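Local structure of N-acylethanolamine-hydrolyzing acid amidase subunit beta (Caenorhabditis elegans, 6DY3) at residues G58-Y64 and V99-T105; Q7-I13 and A127-E133; A70-G74 and S138-W142. The protein probably hydrolyses bioactive fatty acid amides such as N-palmitoylethanolamine to ethanolamine and free fatty acids, working as one subunit of an autocatalytically cleaved heterodimer. All coordinates share one frame; numbering follows the deposited sequence.

Contact 1. Residues G58-Y64 and V99-T105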
loop_
_atom_site.group_PDB
_atom_site.type_symbol
_atom_site.label_atom_id
_atom_site.label_comp_id
_atom_site.label_asym_id
_atom_site.label_seq_id
_atom_site.Cartn_x
_atom_site.Cartn_y
_atom_site.Cartn_z
ATOM N N GLY B 58 4.906 -3.070 -1.113
ATOM C CA GLY B 58 6.010 -3.377 -1.999
ATOM C C GLY B 58 7.256 -3.805 -1.259
ATOM O O GLY B 58 7.324 -3.771 -0.028
ATOM N N GLN B 59 8.259 -4.197 -2.045
ATOM C CA GLN B 59 9.467 -4.802 -1.506
ATOM C C GLN B 59 10.655 -4.495 -2.407
ATOM O O GLN B 59 10.567 -4.603 -3.633
ATOM C CB GLN B 59 9.307 -6.321 -1.373
ATOM C CG GLN B 59 10.512 -7.023 -0.783
ATOM C CD GLN B 59 10.385 -8.530 -0.842
ATOM O OE1 GLN B 59 10.306 -9.194 0.190
ATOM N NE2 GLN B 59 10.378 -9.082 -2.054
ATOM N N ARG B 60 11.771 -4.121 -1.782
ATOM C CA ARG B 60 13.055 -4.068 -2.463
ATOM C C ARG B 60 13.776 -5.376 -2.147
ATOM O O ARG B 60 14.366 -5.502 -1.063
ATOM C CB ARG B 60 13.869 -2.866 -1.985
ATOM C CG ARG B 60 15.241 -2.726 -2.611
ATOM C CD ARG B 60 15.192 -1.935 -3.900
ATOM N NE ARG B 60 16.503 -1.397 -4.258
ATOM C CZ ARG B 60 16.737 -0.649 -5.330
ATOM N NH1 ARG B 60 15.748 -0.340 -6.161
ATOM N NH2 ARG B 60 17.963 -0.206 -5.574
ATOM N N PRO B 61 13.770 -6.366 -3.039
ATOM C CA PRO B 61 14.196 -7.714 -2.640
ATOM C C PRO B 61 15.579 -7.720 -2.006
ATOM O O PRO B 61 16.515 -7.085 -2.495
ATOM C CB PRO B 61 14.159 -8.504 -3.953
ATOM C CG PRO B 61 14.166 -7.469 -5.031
ATOM C CD PRO B 61 13.454 -6.291 -4.473
ATOM N N GLY B 62 15.691 -8.425 -0.882
ATOM C CA GLY B 62 16.935 -8.520 -0.156
ATOM C C GLY B 62 17.238 -7.357 0.764
ATOM O O GLY B 62 18.174 -7.454 1.565
ATOM N N GLU B 63 16.484 -6.262 0.689
ATOM C CA GLU B 63 16.834 -5.045 1.416
ATOM C C GLU B 63 15.737 -4.608 2.376
ATOM O O GLU B 63 15.993 -4.496 3.579
ATOM C CB GLU B 63 17.175 -3.932 0.419
ATOM C CG GLU B 63 18.343 -4.286 -0.504
ATOM C CD GLU B 63 19.684 -4.375 0.231
ATOM O OE1 GLU B 63 19.752 -4.000 1.422
ATOM O OE2 GLU B 63 20.674 -4.825 -0.386
ATOM N N TYR B 64 14.529 -4.332 1.890
ATOM C CA TYR B 64 13.463 -3.889 2.776
ATOM C C TYR B 64 12.118 -4.058 2.086
ATOM O O TYR B 64 12.034 -4.199 0.862
ATOM C CB TYR B 64 13.647 -2.427 3.190
ATOM C CG TYR B 64 13.574 -1.458 2.033
ATOM C CD1 TYR B 64 12.386 -0.810 1.722
ATOM C CD2 TYR B 64 14.687 -1.188 1.252
ATOM C CE1 TYR B 64 12.309 0.079 0.672
ATOM C CE2 TYR B 64 14.618 -0.299 0.198
ATOM C CZ TYR B 64 13.428 0.330 -0.087
ATOM O OH TYR B 64 13.357 1.215 -1.136
ATOM N N VAL B 99 10.587 5.674 -3.917
ATOM C CA VAL B 99 11.519 5.242 -2.881
ATOM C C VAL B 99 12.007 3.828 -3.163
ATOM O O VAL B 99 13.201 3.528 -3.022
ATOM C CB VAL B 99 10.862 5.353 -1.491
ATOM C CG1 VAL B 99 11.754 4.733 -0.410
ATOM C CG2 VAL B 99 10.566 6.803 -1.160
ATOM N N LEU B 100 11.098 2.934 -3.564
ATOM C CA LEU B 100 11.493 1.567 -3.888
ATOM C C LEU B 100 12.483 1.530 -5.043
ATOM O O LEU B 100 13.307 0.613 -5.122
ATOM C CB LEU B 100 10.262 0.725 -4.237
ATOM C CG LEU B 100 9.353 0.313 -3.079
ATOM C CD1 LEU B 100 8.064 -0.312 -3.605
ATOM C CD2 LEU B 100 10.075 -0.645 -2.149
ATOM N N GLU B 101 12.425 2.515 -5.936
ATOM C CA GLU B 101 13.268 2.515 -7.123
ATOM C C GLU B 101 14.631 3.154 -6.891
ATOM O O GLU B 101 15.606 2.734 -7.521
ATOM C CB GLU B 101 12.554 3.242 -8.266
ATOM C CG GLU B 101 13.246 3.111 -9.617
ATOM C CD GLU B 101 12.359 3.538 -10.773
ATOM O OE1 GLU B 101 11.241 2.997 -10.907
ATOM O OE2 GLU B 101 12.779 4.414 -11.553
ATOM N N ASN B 102 14.730 4.140 -5.994
ATOM C CA ASN B 102 15.945 4.929 -5.828
ATOM C C ASN B 102 16.617 4.796 -4.466
ATOM O O ASN B 102 17.731 5.304 -4.303
ATOM C CB ASN B 102 15.641 6.414 -6.085
ATOM C CG ASN B 102 15.088 6.661 -7.472
ATOM O OD1 ASN B 102 15.572 6.098 -8.454
ATOM N ND2 ASN B 102 14.041 7.472 -7.556
ATOM N N GLN B 103 15.986 4.161 -3.485
ATOM C CA GLN B 103 16.589 3.948 -2.173
ATOM C C GLN B 103 16.899 2.464 -2.020
ATOM O O GLN B 103 15.991 1.628 -2.064
ATOM C CB GLN B 103 15.668 4.445 -1.058
ATOM C CG GLN B 103 15.267 5.912 -1.201
ATOM C CD GLN B 103 16.461 6.864 -1.264
ATOM O OE1 GLN B 103 17.473 6.668 -0.594
ATOM N NE2 GLN B 103 16.343 7.895 -2.084
ATOM N N ALA B 104 18.181 2.142 -1.848
ATOM C CA ALA B 104 18.640 0.760 -1.923
ATOM C C ALA B 104 18.612 0.025 -0.587
ATOM O O ALA B 104 18.488 -1.205 -0.579
ATOM C CB ALA B 104 20.061 0.717 -2.484
ATOM N N THR B 105 18.729 0.729 0.536
ATOM C CA THR B 105 18.830 0.083 1.837
ATOM C C THR B 105 17.683 0.511 2.746
ATOM O O THR B 105 17.054 1.555 2.552
ATOM C CB THR B 105 20.173 0.399 2.515
ATOM O OG1 THR B 105 20.292 1.812 2.723
ATOM C CG2 THR B 105 21.326 -0.083 1.655
#

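Contact 2. Residues Q7-I13 and A127-E133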
loop_
_atom_site.group_PDB
_atom_site.type_symbol
_atom_site.label_atom_id
_atom_site.label_comp_id
_atom_site.label_asym_id
_atom_site.label_seq_id
_atom_site.Cartn_x
_atom_site.Cartn_y
_atom_site.Cartn_z
ATOM N N GLN B 7 10.187 -9.319 14.518
ATOM C CA GLN B 7 11.508 -9.931 14.442
ATOM C C GLN B 7 11.582 -11.071 15.450
ATOM O O GLN B 7 11.402 -10.853 16.653
ATOM C CB GLN B 7 12.610 -8.902 14.700
ATOM C CG GLN B 7 13.998 -9.461 14.481
ATOM C CD GLN B 7 15.092 -8.434 14.672
ATOM O OE1 GLN B 7 14.855 -7.316 15.128
ATOM N NE2 GLN B 7 16.301 -8.804 14.295
ATOM N N ASN B 8 11.843 -12.281 14.961
ATOM C CA ASN B 8 11.856 -13.441 15.836
ATOM C C ASN B 8 13.193 -13.527 16.569
ATOM O O ASN B 8 14.075 -12.677 16.420
ATOM C CB ASN B 8 11.568 -14.716 15.042
ATOM C CG ASN B 8 12.603 -14.991 13.972
ATOM O OD1 ASN B 8 13.704 -14.443 13.992
ATOM N ND2 ASN B 8 12.258 -15.859 13.032
ATOM N N SER B 9 13.342 -14.581 17.376
ATOM C CA SER B 9 14.562 -14.749 18.159
ATOM C C SER B 9 15.774 -14.939 17.257
ATOM O O SER B 9 16.865 -14.444 17.560
ATOM C CB SER B 9 14.410 -15.939 19.106
ATOM O OG SER B 9 13.309 -15.761 19.980
ATOM N N ALA B 10 15.594 -15.630 16.131
ATOM C CA ALA B 10 16.685 -15.857 15.190
ATOM C C ALA B 10 17.102 -14.596 14.444
ATOM O O ALA B 10 18.101 -14.633 13.719
ATOM C CB ALA B 10 16.289 -16.933 14.179
ATOM N N GLY B 11 16.369 -13.493 14.585
ATOM C CA GLY B 11 16.710 -12.267 13.898
ATOM C C GLY B 11 15.995 -12.047 12.581
ATOM O O GLY B 11 16.220 -11.012 11.937
ATOM N N GLN B 12 15.154 -12.982 12.152
ATOM C CA GLN B 12 14.412 -12.825 10.913
ATOM C C GLN B 12 13.275 -11.833 11.107
ATOM O O GLN B 12 12.592 -11.842 12.135
ATOM C CB GLN B 12 13.867 -14.177 10.450
ATOM C CG GLN B 12 13.296 -14.159 9.047
ATOM C CD GLN B 12 12.777 -15.509 8.610
ATOM O OE1 GLN B 12 11.900 -16.085 9.253
ATOM N NE2 GLN B 12 13.307 -16.018 7.502
ATOM N N ILE B 13 13.084 -10.967 10.115
ATOM C CA ILE B 13 12.085 -9.903 10.164
ATOM C C ILE B 13 10.986 -10.236 9.163
ATOM O O ILE B 13 11.257 -10.421 7.970
ATOM C CB ILE B 13 12.716 -8.532 9.875
ATOM C CG1 ILE B 13 13.807 -8.249 10.913
ATOM C CG2 ILE B 13 11.648 -7.440 9.890
ATOM C CD1 ILE B 13 14.478 -6.911 10.774
ATOM N N ALA B 127 10.158 -2.738 6.931
ATOM C CA ALA B 127 10.828 -3.899 7.497
ATOM C C ALA B 127 12.174 -4.095 6.813
ATOM O O ALA B 127 12.288 -3.945 5.593
ATOM C CB ALA B 127 9.969 -5.156 7.340
ATOM N N GLY B 128 13.190 -4.437 7.602
ATOM C CA GLY B 128 14.536 -4.581 7.082
ATOM C C GLY B 128 15.110 -5.975 7.237
ATOM O O GLY B 128 14.382 -6.972 7.183
ATOM N N ILE B 129 16.428 -6.051 7.432
ATOM C CA ILE B 129 17.129 -7.329 7.472
ATOM C C ILE B 129 18.016 -7.410 8.709
ATOM O O ILE B 129 18.229 -8.497 9.261
ATOM C CB ILE B 129 17.948 -7.535 6.187
ATOM C CG1 ILE B 129 18.996 -6.428 6.050
ATOM C CG2 ILE B 129 17.013 -7.579 4.978
ATOM C CD1 ILE B 129 19.794 -6.471 4.749
ATOM N N LYS B 130 18.526 -6.267 9.168
ATOM C CA LYS B 130 19.403 -6.243 10.329
ATOM C C LYS B 130 18.574 -6.124 11.610
ATOM O O LYS B 130 17.342 -6.126 11.588
ATOM C CB LYS B 130 20.418 -5.107 10.205
ATOM C CG LYS B 130 21.458 -5.341 9.124
ATOM C CD LYS B 130 22.141 -4.057 8.669
ATOM C CE LYS B 130 22.703 -3.256 9.829
ATOM N NZ LYS B 130 23.282 -1.965 9.377
ATOM N N LYS B 131 19.261 -6.008 12.743
ATOM C CA LYS B 131 18.587 -6.001 14.032
ATOM C C LYS B 131 17.743 -4.747 14.207
ATOM O O LYS B 131 18.163 -3.640 13.860
ATOM C CB LYS B 131 19.608 -6.108 15.159
ATOM C CG LYS B 131 19.018 -6.052 16.556
ATOM C CD LYS B 131 20.121 -6.027 17.601
ATOM C CE LYS B 131 19.563 -5.954 19.008
ATOM N NZ LYS B 131 20.637 -5.669 19.996
ATOM N N ASN B 132 16.547 -4.932 14.770
ATOM C CA ASN B 132 15.622 -3.846 15.081
ATOM C C ASN B 132 15.251 -3.036 13.849
ATOM O O ASN B 132 14.744 -1.917 13.970
ATOM C CB ASN B 132 16.192 -2.925 16.166
ATOM C CG ASN B 132 16.052 -3.512 17.563
ATOM O OD1 ASN B 132 15.087 -4.215 17.863
ATOM N ND2 ASN B 132 17.018 -3.224 18.422
ATOM N N GLU B 133 15.489 -3.580 12.654
ATOM C CA GLU B 133 15.134 -2.891 11.415
ATOM C C GLU B 133 13.657 -3.156 11.117
ATOM O O GLU B 133 13.282 -3.904 10.213
ATOM C CB GLU B 133 16.036 -3.325 10.270
ATOM C CG GLU B 133 17.421 -2.698 10.329
ATOM C CD GLU B 133 18.174 -2.770 9.009
ATOM O OE1 GLU B 133 17.827 -3.622 8.163
ATOM O OE2 GLU B 133 19.131 -1.987 8.827
HETATM O O HOH W 1 13.674 -9.785 6.709
#

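Contact 3. Residues A70-G74 and S138-W142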
loop_
_atom_site.group_PDB
_atom_site.type_symbol
_atom_site.label_atom_id
_atom_site.label_comp_id
_atom_site.label_asym_id
_atom_site.label_seq_id
_atom_site.Cartn_x
_atom_site.Cartn_y
_atom_site.Cartn_z
ATOM N N ALA B 70 -3.600 4.129 5.404
ATOM C CA ALA B 70 -4.224 5.433 5.506
ATOM C C ALA B 70 -4.500 5.741 6.969
ATOM O O ALA B 70 -4.718 4.843 7.785
ATOM C CB ALA B 70 -5.517 5.475 4.698
ATOM N N ARG B 71 -4.466 7.027 7.303
ATOM C CA ARG B 71 -4.644 7.482 8.676
ATOM C C ARG B 71 -5.855 8.399 8.704
ATOM O O ARG B 71 -5.862 9.443 8.043
ATOM C CB ARG B 71 -3.396 8.207 9.180
ATOM C CG ARG B 71 -3.322 8.388 10.672
ATOM C CD ARG B 71 -2.007 9.041 11.039
ATOM N NE ARG B 71 -1.859 9.241 12.474
ATOM C CZ ARG B 71 -0.842 9.889 13.027
ATOM N NH1 ARG B 71 0.112 10.403 12.260
ATOM N NH2 ARG B 71 -0.775 10.028 14.344
ATOM N N TYR B 72 -6.869 8.004 9.466
ATOM C CA TYR B 72 -8.123 8.739 9.556
ATOM C C TYR B 72 -8.292 9.267 10.970
ATOM O O TYR B 72 -8.379 8.488 11.925
ATOM C CB TYR B 72 -9.316 7.856 9.175
ATOM C CG TYR B 72 -9.158 7.159 7.847
ATOM C CD1 TYR B 72 -9.140 7.885 6.662
ATOM C CD2 TYR B 72 -9.044 5.772 7.774
ATOM C CE1 TYR B 72 -8.999 7.256 5.438
ATOM C CE2 TYR B 72 -8.907 5.131 6.556
ATOM C CZ TYR B 72 -8.885 5.879 5.388
ATOM O OH TYR B 72 -8.745 5.261 4.164
ATOM N N SER B 73 -8.358 10.582 11.095
ATOM C CA SER B 73 -8.616 11.238 12.362
ATOM C C SER B 73 -9.979 11.915 12.274
ATOM O O SER B 73 -10.660 11.859 11.243
ATOM C CB SER B 73 -7.506 12.243 12.684
ATOM O OG SER B 73 -6.231 11.614 12.721
ATOM N N GLY B 74 -10.389 12.542 13.365
ATOM C CA GLY B 74 -11.649 13.247 13.382
ATOM C C GLY B 74 -11.599 14.486 12.508
ATOM O O GLY B 74 -10.611 14.793 11.840
ATOM N N SER B 138 4.934 7.533 11.406
ATOM C CA SER B 138 3.665 8.238 11.522
ATOM C C SER B 138 3.789 9.573 10.802
ATOM O O SER B 138 4.467 10.485 11.285
ATOM C CB SER B 138 3.291 8.446 12.987
ATOM O OG SER B 138 3.240 7.204 13.659
ATOM N N ARG B 139 3.141 9.682 9.646
ATOM C CA ARG B 139 3.047 10.955 8.942
ATOM C C ARG B 139 1.918 11.750 9.580
ATOM O O ARG B 139 0.747 11.361 9.494
ATOM C CB ARG B 139 2.800 10.735 7.451
ATOM C CG ARG B 139 3.908 9.962 6.748
ATOM C CD ARG B 139 5.263 10.647 6.891
ATOM N NE ARG B 139 5.200 12.079 6.609
ATOM C CZ ARG B 139 6.261 12.850 6.408
ATOM N NH1 ARG B 139 7.479 12.337 6.449
ATOM N NH2 ARG B 139 6.099 14.138 6.162
ATOM N N ASN B 140 2.264 12.861 10.217
ATOM C CA ASN B 140 1.305 13.652 10.971
ATOM C C ASN B 140 0.784 14.799 10.120
ATOM O O ASN B 140 1.289 15.085 9.034
ATOM C CB ASN B 140 1.943 14.192 12.256
ATOM C CG ASN B 140 2.463 13.092 13.157
ATOM O OD1 ASN B 140 1.794 12.083 13.371
ATOM N ND2 ASN B 140 3.670 13.276 13.682
ATOM N N ARG B 141 -0.250 15.453 10.635
ATOM C CA ARG B 141 -0.790 16.647 10.012
ATOM C C ARG B 141 0.205 17.804 10.208
ATOM O O ARG B 141 0.417 18.228 11.352
ATOM C CB ARG B 141 -2.141 17.007 10.616
ATOM C CG ARG B 141 -3.240 16.025 10.271
ATOM C CD ARG B 141 -4.521 16.367 11.002
ATOM N NE ARG B 141 -5.661 15.596 10.514
ATOM C CZ ARG B 141 -6.872 15.618 11.069
ATOM N NH1 ARG B 141 -7.101 16.371 12.140
ATOM N NH2 ARG B 141 -7.857 14.887 10.552
ATOM N N TRP B 142 0.824 18.328 9.142
ATOM C CA TRP B 142 0.676 17.869 7.750
ATOM C C TRP B 142 2.033 17.695 7.093
ATOM O O TRP B 142 2.112 17.431 5.895
ATOM C CB TRP B 142 -0.164 18.866 6.950
ATOM C CG TRP B 142 -1.564 19.025 7.468
ATOM C CD1 TRP B 142 -2.009 19.964 8.349
ATOM C CD2 TRP B 142 -2.702 18.223 7.128
ATOM N NE1 TRP B 142 -3.351 19.794 8.585
ATOM C CE2 TRP B 142 -3.801 18.730 7.849
ATOM C CE3 TRP B 142 -2.898 17.125 6.287
ATOM C CZ2 TRP B 142 -5.078 18.181 7.751
ATOM C CZ3 TRP B 142 -4.164 16.579 6.194
ATOM C CH2 TRP B 142 -5.239 17.108 6.922
#

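Contact 1. Residues G58-Y64 and V99-T105
Val99, in the last turn of helix 92-102, places its CG1 near the hydroxyl of Tyr64, at the point where the aromatic side chain reaches the helix end. Leu100 fits between strand and ring with its two methyls: CD1 lies 4.0 Å from Gly58 CA, while CD2 packs against Tyr64 CE1 at 3.7 Å. Gly58, without a side chain, lets CD1 come to lie against its CA. The carbonyl of Leu100 is the nearer of two targets for Arg60, whose NH1 makes a weak bond to Leu100 O at 2.8 Å and a longer weak one to Glu101 O at 3.4 Å. A bend at chi2 (88°) carries the arginine chain to these carbonyls. The carboxylate of Glu101 goes another way, to Tyr44. At Gln103 the helical path ends, and Gln103 O, at the edge of the Tyr64 ring, accepts a hydrogen bond from Tyr64 OH at 2.8 Å; it also lies over one face of the Arg60 guanidinium. Small Ala104 lets NH2 of Arg60 approach its CB to 3.8 Å, and its carbonyl lies beside the aliphatic part of Glu63. Thr105 backs onto Tyr64 CD2 and, as N-cap, opens helix 106-113. Glu63 and Tyr64 form a classic beta bulge opposite Arg60, whose O accepts from both their amides, turning both side chains toward the helix end. Carbonyls in the helix's last turn thus meet a cation, weakly, and the one just beyond it a phenol; the arginine's charge would also probably suit the partially negative end of the helix.

Contact 2. Residues Q7-I13 and A127-E133
Ile13 overlaps Ala127 with its CG2 methyl, 3.8 Å from Ala127 CB, while CD1 reaches across the loop to Glu133 CB at 3.9 Å. With CG1 beside the backbone N (chi1 -59°), the branched chain presents one methyl to each end of 127-133, and Val5 of strand 2-7 adds to this apolar patch. A water donating to Ile13 O and Gly128 O ties the backbones beside it. The polar link is made by Gln7, extended beyond CG: its OE1 accepts from Asn132 N at 2.9 Å (151°), while its NE2 turns back to Gly11 O at 3.2 Å, so both ends of the amide are used and its rotation is fixed. Glu133 OE1 holds its own loop in shape, taking Ile129 N nearly along the C-O axis and Lys130 N from above the carboxylate plane. Asn132, with positive phi, suits the third position of the type II turn from Lys130 to Glu133, and Gly11, also at positive phi, is the fourth residue of the type I turn that starts at Asn8. Two hairpin loops, one from each antiparallel sheet, meet here, as expected of the stacked sheets of an Ntn-hydrolase fold.

Contact 3. Residues A70-G74 and S138-W142
Arg71 reaches across strand 122-127 to Asn140, joining the ends of strands 64-70 and 134-139 in one antiparallel sheet of the Ntn-hydrolase fold. Its CB already points toward the partner segment, and CG stands opposite the backbone N (chi1 -164°), from where the chain runs fully extended. CD passes 3.9 Å from Arg139 O. NE turns to Asp165 in a salt bridge, and beyond it CZ brings NH1 to the strand end. There NH1 donates to Asn140 OD1 at 2.6 Å, a fairly straight bond in the guanidinium plane, and weakly to Arg139 O at 3.0 Å; Ser138 CB lies 3.8 Å from the same nitrogen. Guanidinium and amide planes stand 57° apart. A long arginine suits the place because it spans the intervening strand and still offers several N-H groups, while Asn140 can accept through OD1 and donate through ND2 to Asn146. The site is close to the active centre: Ala70 O accepts from Asn163, a residue probably important for activity, and the Arg71 side chain lies about 10 Å from that of Cys1, the likely nucleophile. A second arginine answers from the other segment. Arg141, its CG lying over the Trp142 ring, brings its guanidinium under Ser73, whose CB sits 3.4 Å above one face, toward the rim. Its NH2 then points almost straight at Gly74 O, 3.0 Å away and in the guanidinium plane, with an N-H...O angle of 176°.

How the contacts relate
From the N terminus, the chain first passes through 7-13, the hairpin turn between strands 2-7 and 13-20, which opens the long loop that contact 2 closes at 127-133. Nested inside it, contact 1 begins at 58-64 and ends at 99-105, joining a sheet strand to the end of helix 92-102. Contact 3 starts at 70-74, within both loops, and closes at 138-142, beyond both, so it crosses the other two. Contacts 1 and 2 touch where Tyr64 CB meets Ala127 O at 3.2 Å. Contact 3 lies apart, centred 24 Å from contact 1. Together they tie the seven-stranded sheet to a helix, to the five-stranded sheet and to itself.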